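Local coordinates for CurD (Moorea producens 3L, PDB 5KP7), which probably catalyses a hydroxymethylglutaryl-CoA-synthase-type condensation, and binds a 4'-phosphopantetheine group, at residues R45-A50 with S56-L61; N60-E65 with R307-L312. The protein carries 3 engineered substitutions. All coordinates share one frame; numbering follows the deposited sequence.

Contact 1: residues R45-A50 with S56-L61; sequences RKLAQA and SRFDNL. With PNS (4'-phosphopantetheine), chain E.
In the helical hairpin that borders the phosphopantetheine pocket, R45, L47 and A48 of helix 44-50 meet F58 and D59 of helix 56-60. The two short axes run roughly antiparallel, 145° between their directions and 9.5 Å apart, a spacing filled largely by the F58 ring. Its CE2 approaches A48 CB at 3.9 Å, while L47 CD2 sits more loosely, 4.4 Å from the same CE2; both carbons reach the ring obliquely. On the exposed flank, R45 runs extended from CG to NE, carrying its guanidinium out to D59. There R45 NH2 donates to the syn lone pair of D59 OD2 at 3.1 Å, nearly straight at 168°. The two planes are tilted by 27° and R45 NE stays 3.8 Å from both D59 OD1 and D59 OD2, so this salt bridge rests on one bond. F58 also borders the ligand, its CE1 edge 4.3 Å from PNS C31. One residue earlier, R57 NH1 lies 2.8 Å from phosphate oxygen PNS O23, met at the guanidinium edge by a bent, weak bond. The arrangement is a short antiparallel helical hairpin with a buried aromatic wedge, its second helix carrying phosphate-binding R57.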
ATOM      1  N   ARG A  45      -8.388   9.085  15.182  1.00 41.24           N
ATOM      2  CA  ARG A  45      -8.739  10.143  16.178  1.00 43.73           C
ATOM      3  C   ARG A  45      -8.668   9.628  17.618  1.00 43.73           C
ATOM      4  O   ARG A  45      -8.252  10.346  18.521  1.00 44.52           O
ATOM      5  CB  ARG A  45     -10.138  10.702  15.921  1.00 45.81           C
ATOM      6  CG  ARG A  45     -10.284  11.455  14.592  1.00 47.33           C
ATOM      7  CD  ARG A  45     -11.443  12.429  14.628  1.00 50.06           C
ATOM      8  NE  ARG A  45     -11.541  13.330  13.473  1.00 51.25           N
ATOM      9  CZ  ARG A  45     -12.594  14.130  13.238  1.00 53.45           C
ATOM     10  NH1 ARG A  45     -13.646  14.127  14.050  1.00 54.56           N
ATOM     11  NH2 ARG A  45     -12.612  14.931  12.172  1.00 54.05           N
ATOM     12  N   LYS A  46      -9.058   8.380  17.838  1.00 42.45           N
ATOM     13  CA  LYS A  46      -8.927   7.757  19.164  1.00 43.13           C
ATOM     14  C   LYS A  46      -7.469   7.579  19.597  1.00 43.22           C
ATOM     15  O   LYS A  46      -7.147   7.811  20.765  1.00 44.23           O
ATOM     16  CB  LYS A  46      -9.663   6.416  19.224  1.00 42.34           C
ATOM     17  CG  LYS A  46     -11.155   6.539  19.004  1.00 43.47           C
ATOM     18  CD  LYS A  46     -11.862   5.212  19.194  1.00 43.49           C
ATOM     19  CE  LYS A  46     -13.212   5.256  18.515  1.00 44.59           C
ATOM     20  NZ  LYS A  46     -13.999   4.047  18.813  1.00 45.71           N
ATOM     21  N   LEU A  47      -6.599   7.195  18.656  1.00 42.82           N
ATOM     22  CA  LEU A  47      -5.151   7.086  18.893  1.00 43.97           C
ATOM     23  C   LEU A  47      -4.545   8.462  19.202  1.00 46.63           C
ATOM     24  O   LEU A  47      -3.804   8.597  20.173  1.00 48.75           O
ATOM     25  CB  LEU A  47      -4.434   6.431  17.692  1.00 43.01           C
ATOM     26  CG  LEU A  47      -2.928   6.122  17.775  1.00 43.54           C
ATOM     27  CD1 LEU A  47      -2.686   5.053  18.815  1.00 43.62           C
ATOM     28  CD2 LEU A  47      -2.341   5.633  16.454  1.00 43.55           C
ATOM     29  N   ALA A  48      -4.892   9.471  18.400  1.00 47.97           N
ATOM     30  CA  ALA A  48      -4.449  10.859  18.638  1.00 50.86           C
ATOM     31  C   ALA A  48      -4.836  11.356  20.034  1.00 53.91           C
ATOM     32  O   ALA A  48      -3.985  11.883  20.755  1.00 55.23           O
ATOM     33  CB  ALA A  48      -5.005  11.792  17.575  1.00 51.29           C
ATOM     34  N   GLN A  49      -6.108  11.183  20.405  1.00 56.01           N
ATOM     35  CA  GLN A  49      -6.600  11.551  21.746  1.00 59.72           C
ATOM     36  C   GLN A  49      -5.822  10.843  22.843  1.00 60.40           C
ATOM     37  O   GLN A  49      -5.428  11.460  23.830  1.00 60.37           O
ATOM     38  CB  GLN A  49      -8.089  11.221  21.898  1.00 61.22           C
ATOM     39  CG  GLN A  49      -8.995  12.167  21.126  1.00 64.10           C
ATOM     40  CD  GLN A  49     -10.423  11.661  20.947  1.00 65.52           C
ATOM     41  OE1 GLN A  49     -10.687  10.457  20.944  1.00 66.91           O
ATOM     42  NE2 GLN A  49     -11.354  12.593  20.779  1.00 68.20           N
ATOM     43  N   ALA A  50      -5.606   9.545  22.657  1.00 60.06           N
ATOM     44  CA  ALA A  50      -4.881   8.724  23.625  1.00 61.77           C
ATOM     45  C   ALA A  50      -3.408   9.086  23.797  1.00 64.55           C
ATOM     46  O   ALA A  50      -2.826   8.744  24.820  1.00 66.05           O
ATOM     47  CB  ALA A  50      -4.996   7.257  23.257  1.00 59.77           C
ATOM     48  N   SER A  56      -5.912  17.197  14.161  1.00 70.45           N
ATOM     49  CA  SER A  56      -5.435  17.672  12.865  1.00 70.36           C
ATOM     50  C   SER A  56      -4.202  16.923  12.315  1.00 67.43           C
ATOM     51  O   SER A  56      -4.091  16.822  11.114  1.00 65.64           O
ATOM     52  CB  SER A  56      -5.197  19.179  12.877  1.00 72.23           C
ATOM     53  OG  SER A  56      -4.064  19.500  13.643  1.00 73.99           O
ATOM     54  N   ARG A  57      -3.322  16.379  13.166  1.00 64.86           N
ATOM     55  CA  ARG A  57      -2.146  15.635  12.682  1.00 62.62           C
ATOM     56  C   ARG A  57      -2.521  14.509  11.704  1.00 56.40           C
ATOM     57  O   ARG A  57      -2.010  14.486  10.604  1.00 55.53           O
ATOM     58  CB  ARG A  57      -1.269  15.089  13.828  1.00 64.45           C
ATOM     59  CG  ARG A  57      -0.366  16.153  14.483  1.00 69.22           C
ATOM     60  CD  ARG A  57       1.096  15.720  14.612  1.00 70.77           C
ATOM     61  NE  ARG A  57       1.737  15.495  13.299  1.00 72.11           N
ATOM     62  CZ  ARG A  57       2.065  14.308  12.763  1.00 70.63           C
ATOM     63  NH1 ARG A  57       2.639  14.282  11.561  1.00 69.92           N
ATOM     64  NH2 ARG A  57       1.846  13.150  13.397  1.00 69.30           N
ATOM     65  N   PHE A  58      -3.430  13.619  12.070  1.00 43.44           N
ATOM     66  CA  PHE A  58      -3.782  12.503  11.156  1.00 40.89           C
ATOM     67  C   PHE A  58      -4.750  12.921  10.031  1.00 40.25           C
ATOM     68  O   PHE A  58      -4.583  12.489   8.912  1.00 36.95           O
ATOM     69  CB  PHE A  58      -4.297  11.274  11.900  1.00 40.64           C
ATOM     70  CG  PHE A  58      -3.288  10.673  12.856  1.00 39.66           C
ATOM     71  CD1 PHE A  58      -1.974  10.448  12.461  1.00 39.23           C
ATOM     72  CD2 PHE A  58      -3.660  10.337  14.142  1.00 39.77           C
ATOM     73  CE1 PHE A  58      -1.044   9.910  13.346  1.00 39.31           C
ATOM     74  CE2 PHE A  58      -2.740   9.795  15.033  1.00 39.94           C
ATOM     75  CZ  PHE A  58      -1.430   9.591  14.635  1.00 39.29           C
ATOM     76  N   ASP A  59      -5.735  13.784  10.314  1.00 41.79           N
ATOM     77  CA  ASP A  59      -6.559  14.390   9.233  1.00 42.24           C
ATOM     78  C   ASP A  59      -5.650  15.119   8.205  1.00 40.83           C
ATOM     79  O   ASP A  59      -5.816  14.977   6.988  1.00 39.89           O
ATOM     80  CB  ASP A  59      -7.627  15.366   9.822  1.00 44.69           C
ATOM     81  CG  ASP A  59      -8.820  14.647  10.493  1.00 46.28           C
ATOM     82  OD1 ASP A  59      -8.660  13.551  11.049  1.00 49.44           O
ATOM     83  OD2 ASP A  59      -9.966  15.188  10.498  1.00 50.64           O
ATOM     84  N   ASN A  60      -4.651  15.835   8.694  1.00 40.50           N
ATOM     85  CA  ASN A  60      -3.656  16.508   7.856  1.00 41.64           C
ATOM     86  C   ASN A  60      -2.987  15.559   6.860  1.00 38.58           C
ATOM     87  O   ASN A  60      -2.699  15.920   5.731  1.00 37.26           O
ATOM     88  CB  ASN A  60      -2.556  17.068   8.740  1.00 45.66           C
ATOM     89  CG  ASN A  60      -1.751  18.112   8.068  1.00 49.44           C
ATOM     90  OD1 ASN A  60      -0.701  17.810   7.506  1.00 54.94           O
ATOM     91  ND2 ASN A  60      -2.207  19.370   8.155  1.00 52.68           N
ATOM     92  N   LEU A  61      -2.719  14.348   7.332  1.00 35.93           N
ATOM     93  CA  LEU A  61      -2.027  13.311   6.561  1.00 34.43           C
ATOM     94  C   LEU A  61      -2.994  12.401   5.794  1.00 33.07           C
ATOM     95  O   LEU A  61      -2.573  11.425   5.145  1.00 30.67           O
ATOM     96  CB  LEU A  61      -1.146  12.496   7.512  1.00 34.52           C
ATOM     97  CG  LEU A  61       0.039  13.245   8.138  1.00 35.33           C
ATOM     98  CD1 LEU A  61       0.717  12.356   9.158  1.00 35.92           C
ATOM     99  CD2 LEU A  61       1.068  13.659   7.107  1.00 35.69           C
TER
HETATM  100  O23 PNS E 100       4.162  13.134   9.578  1.00 38.20           O
HETATM  101  P24 PNS E 100       5.351  12.235   9.824  1.00 37.23           P
HETATM  102  O26 PNS E 100       6.235  12.484  11.026  1.00 40.51           O
HETATM  103  O27 PNS E 100       4.853  10.696  10.005  1.00 40.99           O
HETATM  104  C28 PNS E 100       3.933  10.092   9.107  1.00 39.87           C
HETATM  105  C29 PNS E 100       2.964   9.165   9.841  1.00 38.85           C
HETATM  106  C30 PNS E 100       2.108   8.304   8.924  1.00 38.85           C
HETATM  107  C31 PNS E 100       2.741   9.417  11.353  1.00 38.01           C
HETATM  108  C32 PNS E 100       3.986   7.982  10.250  1.00 39.92           C
HETATM  109  O33 PNS E 100       3.333   6.908  10.985  1.00 35.92           O
HETATM  110  C34 PNS E 100       4.792   7.257   9.192  1.00 42.86           C
HETATM  111  O35 PNS E 100       5.837   7.739   8.766  1.00 43.33           O
HETATM  112  N36 PNS E 100       4.256   6.140   8.702  1.00 43.80           N
HETATM  113  C37 PNS E 100       4.608   5.629   7.395  1.00 44.93           C
HETATM  114  C38 PNS E 100       5.855   4.783   7.353  1.00 47.82           C
HETATM  115  C39 PNS E 100       5.968   4.390   5.899  1.00 51.09           C
HETATM  116  O40 PNS E 100       5.450   3.349   5.512  1.00 50.70           O
HETATM  117  N41 PNS E 100       6.609   5.248   5.100  1.00 49.41           N
HETATM  118  C42 PNS E 100       6.753   4.958   3.691  1.00 49.87           C
HETATM  119  C43 PNS E 100       7.235   6.152   2.895  1.00 49.35           C
HETATM  120  S44 PNS E 100       7.437   5.541   1.211  1.00 48.39           S

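Contact 2: residues N60-E65 with R307-L312; sequences NLMMKE and RVMPGL. With PNS (4'-phosphopantetheine), chain E.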
ATOM      1  N   ASN A  60      -4.651  15.835   8.694  1.00 40.50           N
ATOM      2  CA  ASN A  60      -3.656  16.508   7.856  1.00 41.64           C
ATOM      3  C   ASN A  60      -2.987  15.559   6.860  1.00 38.58           C
ATOM      4  O   ASN A  60      -2.699  15.920   5.731  1.00 37.26           O
ATOM      5  CB  ASN A  60      -2.556  17.068   8.740  1.00 45.66           C
ATOM      6  CG  ASN A  60      -1.751  18.112   8.068  1.00 49.44           C
ATOM      7  OD1 ASN A  60      -0.701  17.810   7.506  1.00 54.94           O
ATOM      8  ND2 ASN A  60      -2.207  19.370   8.155  1.00 52.68           N
ATOM      9  N   LEU A  61      -2.719  14.348   7.332  1.00 35.93           N
ATOM     10  CA  LEU A  61      -2.027  13.311   6.561  1.00 34.43           C
ATOM     11  C   LEU A  61      -2.994  12.401   5.794  1.00 33.07           C
ATOM     12  O   LEU A  61      -2.573  11.425   5.145  1.00 30.67           O
ATOM     13  CB  LEU A  61      -1.146  12.496   7.512  1.00 34.52           C
ATOM     14  CG  LEU A  61       0.039  13.245   8.138  1.00 35.33           C
ATOM     15  CD1 LEU A  61       0.717  12.356   9.158  1.00 35.92           C
ATOM     16  CD2 LEU A  61       1.068  13.659   7.107  1.00 35.69           C
ATOM     17  N   MET A  62      -4.287  12.738   5.874  1.00 33.38           N
ATOM     18  CA  MET A  62      -5.368  12.057   5.170  1.00 33.96           C
ATOM     19  C   MET A  62      -5.621  10.645   5.679  1.00 33.33           C
ATOM     20  O   MET A  62      -6.109   9.802   4.948  1.00 33.49           O
ATOM     21  CB  MET A  62      -5.170  12.110   3.641  1.00 33.99           C
ATOM     22  CG  MET A  62      -4.838  13.501   3.130  1.00 35.65           C
ATOM     23  SD  MET A  62      -4.714  13.574   1.328  1.00 38.05           S
ATOM     24  CE  MET A  62      -6.469  13.620   0.876  1.00 38.19           C
ATOM     25  N   MET A  63      -5.313  10.394   6.947  1.00 34.52           N
ATOM     26  CA  MET A  63      -5.513   9.096   7.558  1.00 35.08           C
ATOM     27  C   MET A  63      -6.794   9.132   8.391  1.00 36.59           C
ATOM     28  O   MET A  63      -7.077  10.147   9.037  1.00 38.73           O
ATOM     29  CB  MET A  63      -4.306   8.732   8.424  1.00 35.55           C
ATOM     30  CG  MET A  63      -2.993   8.741   7.630  1.00 35.71           C
ATOM     31  SD  MET A  63      -1.481   8.943   8.626  1.00 37.63           S
ATOM     32  CE  MET A  63      -1.600   7.430   9.513  1.00 34.87           C
ATOM     33  N   LYS A  64      -7.588   8.060   8.334  1.00 35.49           N
ATOM     34  CA  LYS A  64      -8.889   8.010   9.018  1.00 35.96           C
ATOM     35  C   LYS A  64      -8.962   6.800   9.962  1.00 34.75           C
ATOM     36  O   LYS A  64      -9.173   6.945  11.176  1.00 33.76           O
ATOM     37  CB  LYS A  64     -10.068   7.984   8.018  1.00 38.07           C
ATOM     38  CG  LYS A  64     -10.278   9.262   7.184  1.00 41.62           C
ATOM     39  CD  LYS A  64     -11.478   9.174   6.208  1.00 43.87           C
ATOM     40  CE  LYS A  64     -12.103  10.540   5.899  1.00 46.29           C
ATOM     41  NZ  LYS A  64     -13.518  10.503   5.377  1.00 47.11           N
ATOM     42  N   GLU A  65      -8.820   5.606   9.378  1.00 34.10           N
ATOM     43  CA  GLU A  65      -8.922   4.356  10.134  1.00 33.58           C
ATOM     44  C   GLU A  65      -7.878   3.384   9.671  1.00 31.26           C
ATOM     45  O   GLU A  65      -7.441   3.440   8.522  1.00 30.62           O
ATOM     46  CB  GLU A  65     -10.287   3.704   9.911  1.00 35.19           C
ATOM     47  CG  GLU A  65     -11.485   4.529  10.355  1.00 38.19           C
ATOM     48  CD  GLU A  65     -12.747   4.183   9.606  1.00 40.86           C
ATOM     49  OE1 GLU A  65     -12.688   3.283   8.743  1.00 43.17           O
ATOM     50  OE2 GLU A  65     -13.801   4.797   9.890  1.00 42.60           O
ATOM     51  N   ARG A 307      -8.454  12.978 -10.126  1.00 25.89           N
ATOM     52  CA  ARG A 307      -7.783  11.778 -10.618  1.00 25.32           C
ATOM     53  C   ARG A 307      -7.208  10.858  -9.540  1.00 24.46           C
ATOM     54  O   ARG A 307      -6.979   9.693  -9.808  1.00 23.60           O
ATOM     55  CB  ARG A 307      -6.678  12.125 -11.610  1.00 25.76           C
ATOM     56  CG  ARG A 307      -7.162  12.862 -12.862  1.00 26.83           C
ATOM     57  CD  ARG A 307      -6.213  12.673 -14.038  1.00 27.47           C
ATOM     58  NE  ARG A 307      -4.952  13.359 -13.792  1.00 27.98           N
ATOM     59  CZ  ARG A 307      -3.755  13.011 -14.280  1.00 27.87           C
ATOM     60  NH1 ARG A 307      -2.703  13.752 -13.981  1.00 28.00           N
ATOM     61  NH2 ARG A 307      -3.605  11.975 -15.100  1.00 27.86           N
ATOM     62  N   VAL A 308      -6.955  11.401  -8.353  1.00 24.24           N
ATOM     63  CA  VAL A 308      -6.226  10.671  -7.315  1.00 23.69           C
ATOM     64  C   VAL A 308      -7.082  10.415  -6.071  1.00 23.38           C
ATOM     65  O   VAL A 308      -7.033   9.316  -5.501  1.00 22.48           O
ATOM     66  CB  VAL A 308      -4.951  11.421  -6.931  1.00 23.80           C
ATOM     67  CG1 VAL A 308      -4.132  10.585  -5.957  1.00 23.62           C
ATOM     68  CG2 VAL A 308      -4.145  11.771  -8.167  1.00 24.14           C
ATOM     69  N   MET A 309      -7.886  11.383  -5.644  1.00 23.59           N
ATOM     70  CA  MET A 309      -8.713  11.174  -4.471  1.00 24.04           C
ATOM     71  C   MET A 309      -9.619   9.908  -4.521  1.00 23.45           C
ATOM     72  O   MET A 309      -9.785   9.232  -3.497  1.00 23.09           O
ATOM     73  CB  MET A 309      -9.510  12.449  -4.171  1.00 25.48           C
ATOM     74  CG  MET A 309     -10.164  12.483  -2.841  1.00 26.83           C
ATOM     75  SD  MET A 309      -8.977  12.616  -1.467  1.00 27.17           S
ATOM     76  CE  MET A 309      -9.953  11.555  -0.458  1.00 28.06           C
ATOM     77  N   PRO A 310     -10.198   9.556  -5.696  1.00 23.37           N
ATOM     78  CA  PRO A 310     -11.087   8.375  -5.684  1.00 23.41           C
ATOM     79  C   PRO A 310     -10.371   7.096  -5.205  1.00 22.83           C
ATOM     80  O   PRO A 310     -10.952   6.312  -4.431  1.00 22.78           O
ATOM     81  CB  PRO A 310     -11.540   8.263  -7.151  1.00 23.60           C
ATOM     82  CG  PRO A 310     -11.536   9.697  -7.598  1.00 24.08           C
ATOM     83  CD  PRO A 310     -10.313  10.302  -6.964  1.00 23.67           C
ATOM     84  N   GLY A 311      -9.120   6.948  -5.597  1.00 23.61           N
ATOM     85  CA  GLY A 311      -8.296   5.799  -5.169  1.00 23.42           C
ATOM     86  C   GLY A 311      -7.951   5.797  -3.698  1.00 23.58           C
ATOM     87  O   GLY A 311      -7.662   4.724  -3.116  1.00 23.74           O
ATOM     88  N   LEU A 312      -7.956   6.967  -3.061  1.00 23.77           N
ATOM     89  CA  LEU A 312      -7.634   7.052  -1.632  1.00 24.04           C
ATOM     90  C   LEU A 312      -8.764   6.659  -0.694  1.00 24.39           C
ATOM     91  O   LEU A 312      -8.530   6.393   0.462  1.00 25.55           O
ATOM     92  CB  LEU A 312      -7.129   8.455  -1.276  1.00 24.68           C
ATOM     93  CG  LEU A 312      -5.845   8.830  -2.029  1.00 25.17           C
ATOM     94  CD1 LEU A 312      -5.462  10.258  -1.694  1.00 26.05           C
ATOM     95  CD2 LEU A 312      -4.690   7.892  -1.704  1.00 25.19           C
TER
HETATM   96  O23 PNS E 100       4.162  13.134   9.578  1.00 38.20           O
HETATM   97  P24 PNS E 100       5.351  12.235   9.824  1.00 37.23           P
HETATM   98  O26 PNS E 100       6.235  12.484  11.026  1.00 40.51           O
HETATM   99  O27 PNS E 100       4.853  10.696  10.005  1.00 40.99           O
HETATM  100  C28 PNS E 100       3.933  10.092   9.107  1.00 39.87           C
HETATM  101  C29 PNS E 100       2.964   9.165   9.841  1.00 38.85           C
HETATM  102  C30 PNS E 100       2.108   8.304   8.924  1.00 38.85           C
HETATM  103  C31 PNS E 100       2.741   9.417  11.353  1.00 38.01           C
HETATM  104  C32 PNS E 100       3.986   7.982  10.250  1.00 39.92           C
HETATM  105  O33 PNS E 100       3.333   6.908  10.985  1.00 35.92           O
HETATM  106  C34 PNS E 100       4.792   7.257   9.192  1.00 42.86           C
HETATM  107  O35 PNS E 100       5.837   7.739   8.766  1.00 43.33           O
HETATM  108  N36 PNS E 100       4.256   6.140   8.702  1.00 43.80           N
HETATM  109  C37 PNS E 100       4.608   5.629   7.395  1.00 44.93           C
HETATM  110  C38 PNS E 100       5.855   4.783   7.353  1.00 47.82           C
HETATM  111  C39 PNS E 100       5.968   4.390   5.899  1.00 51.09           C
HETATM  112  O40 PNS E 100       5.450   3.349   5.512  1.00 50.70           O
HETATM  113  N41 PNS E 100       6.609   5.248   5.100  1.00 49.41           N
HETATM  114  C42 PNS E 100       6.753   4.958   3.691  1.00 49.87           C
HETATM  115  C43 PNS E 100       7.235   6.152   2.895  1.00 49.35           C
HETATM  116  S44 PNS E 100       7.437   5.541   1.211  1.00 48.39           S
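Neither segment brings a ring, amide or guanidinium to the contact of M62 with M309 and L312: it is made by two methionine ends and a leucine methyl, and the neighbouring ring is that of F304 in helix 297-307, which packs against all three side chains. M62 and M309 reach toward each other tip to tip, with M62 CE 3.6 Å from M309 SD. The M62 chain is extended at chi2, then bends at chi3 (79°), which swings CE toward that sulfur. M309 starts with CG anti to the backbone N (chi1 -167°); the bends at chi2 and chi3 follow, bringing SD rather than its own methyl nearest to M62 CE. L312 CD1 adds a looser touch, 4.3 Å from M62 CE. M309 and L312 lie one turn apart on helix 309-318, joined by L312 N to M309 O at 2.9 Å, and both offer their side chains to the same methionine. M62 itself closes helix 56-60 in a Schellman motif, with phi at 68°; the contact thus joins that helix end to a helix from the C-terminal half of this thiolase-like fold. M62 O accepts a hydrogen bond from Q316 NE2. M63, the next residue, touches the ligand, with M63 SD 3.7 Å from PNS C30.

How the contacts relate
The two contacts follow one another along the chain, sharing N60 and L61, with centres 14 Å apart. Where contact 1 ends and contact 2 begins, F58 O and M63 N are 3.0 Å apart, a probable hydrogen bond across the end of helix 56-60. Both contacts border the same phosphopantetheine: R57 and the shared L61 lie at its phosphate, L61 CD1 being 3.6 Å from PNS O23, whereas F58 and M63 approach the two methyls of its dimethyl carbon. F58 and M63 also pack on each other and on P190 of the pocket. Contact 1 joins helix 44-50 to the helix carrying R57, and contact 2 joins the turn after it to helix 309-318.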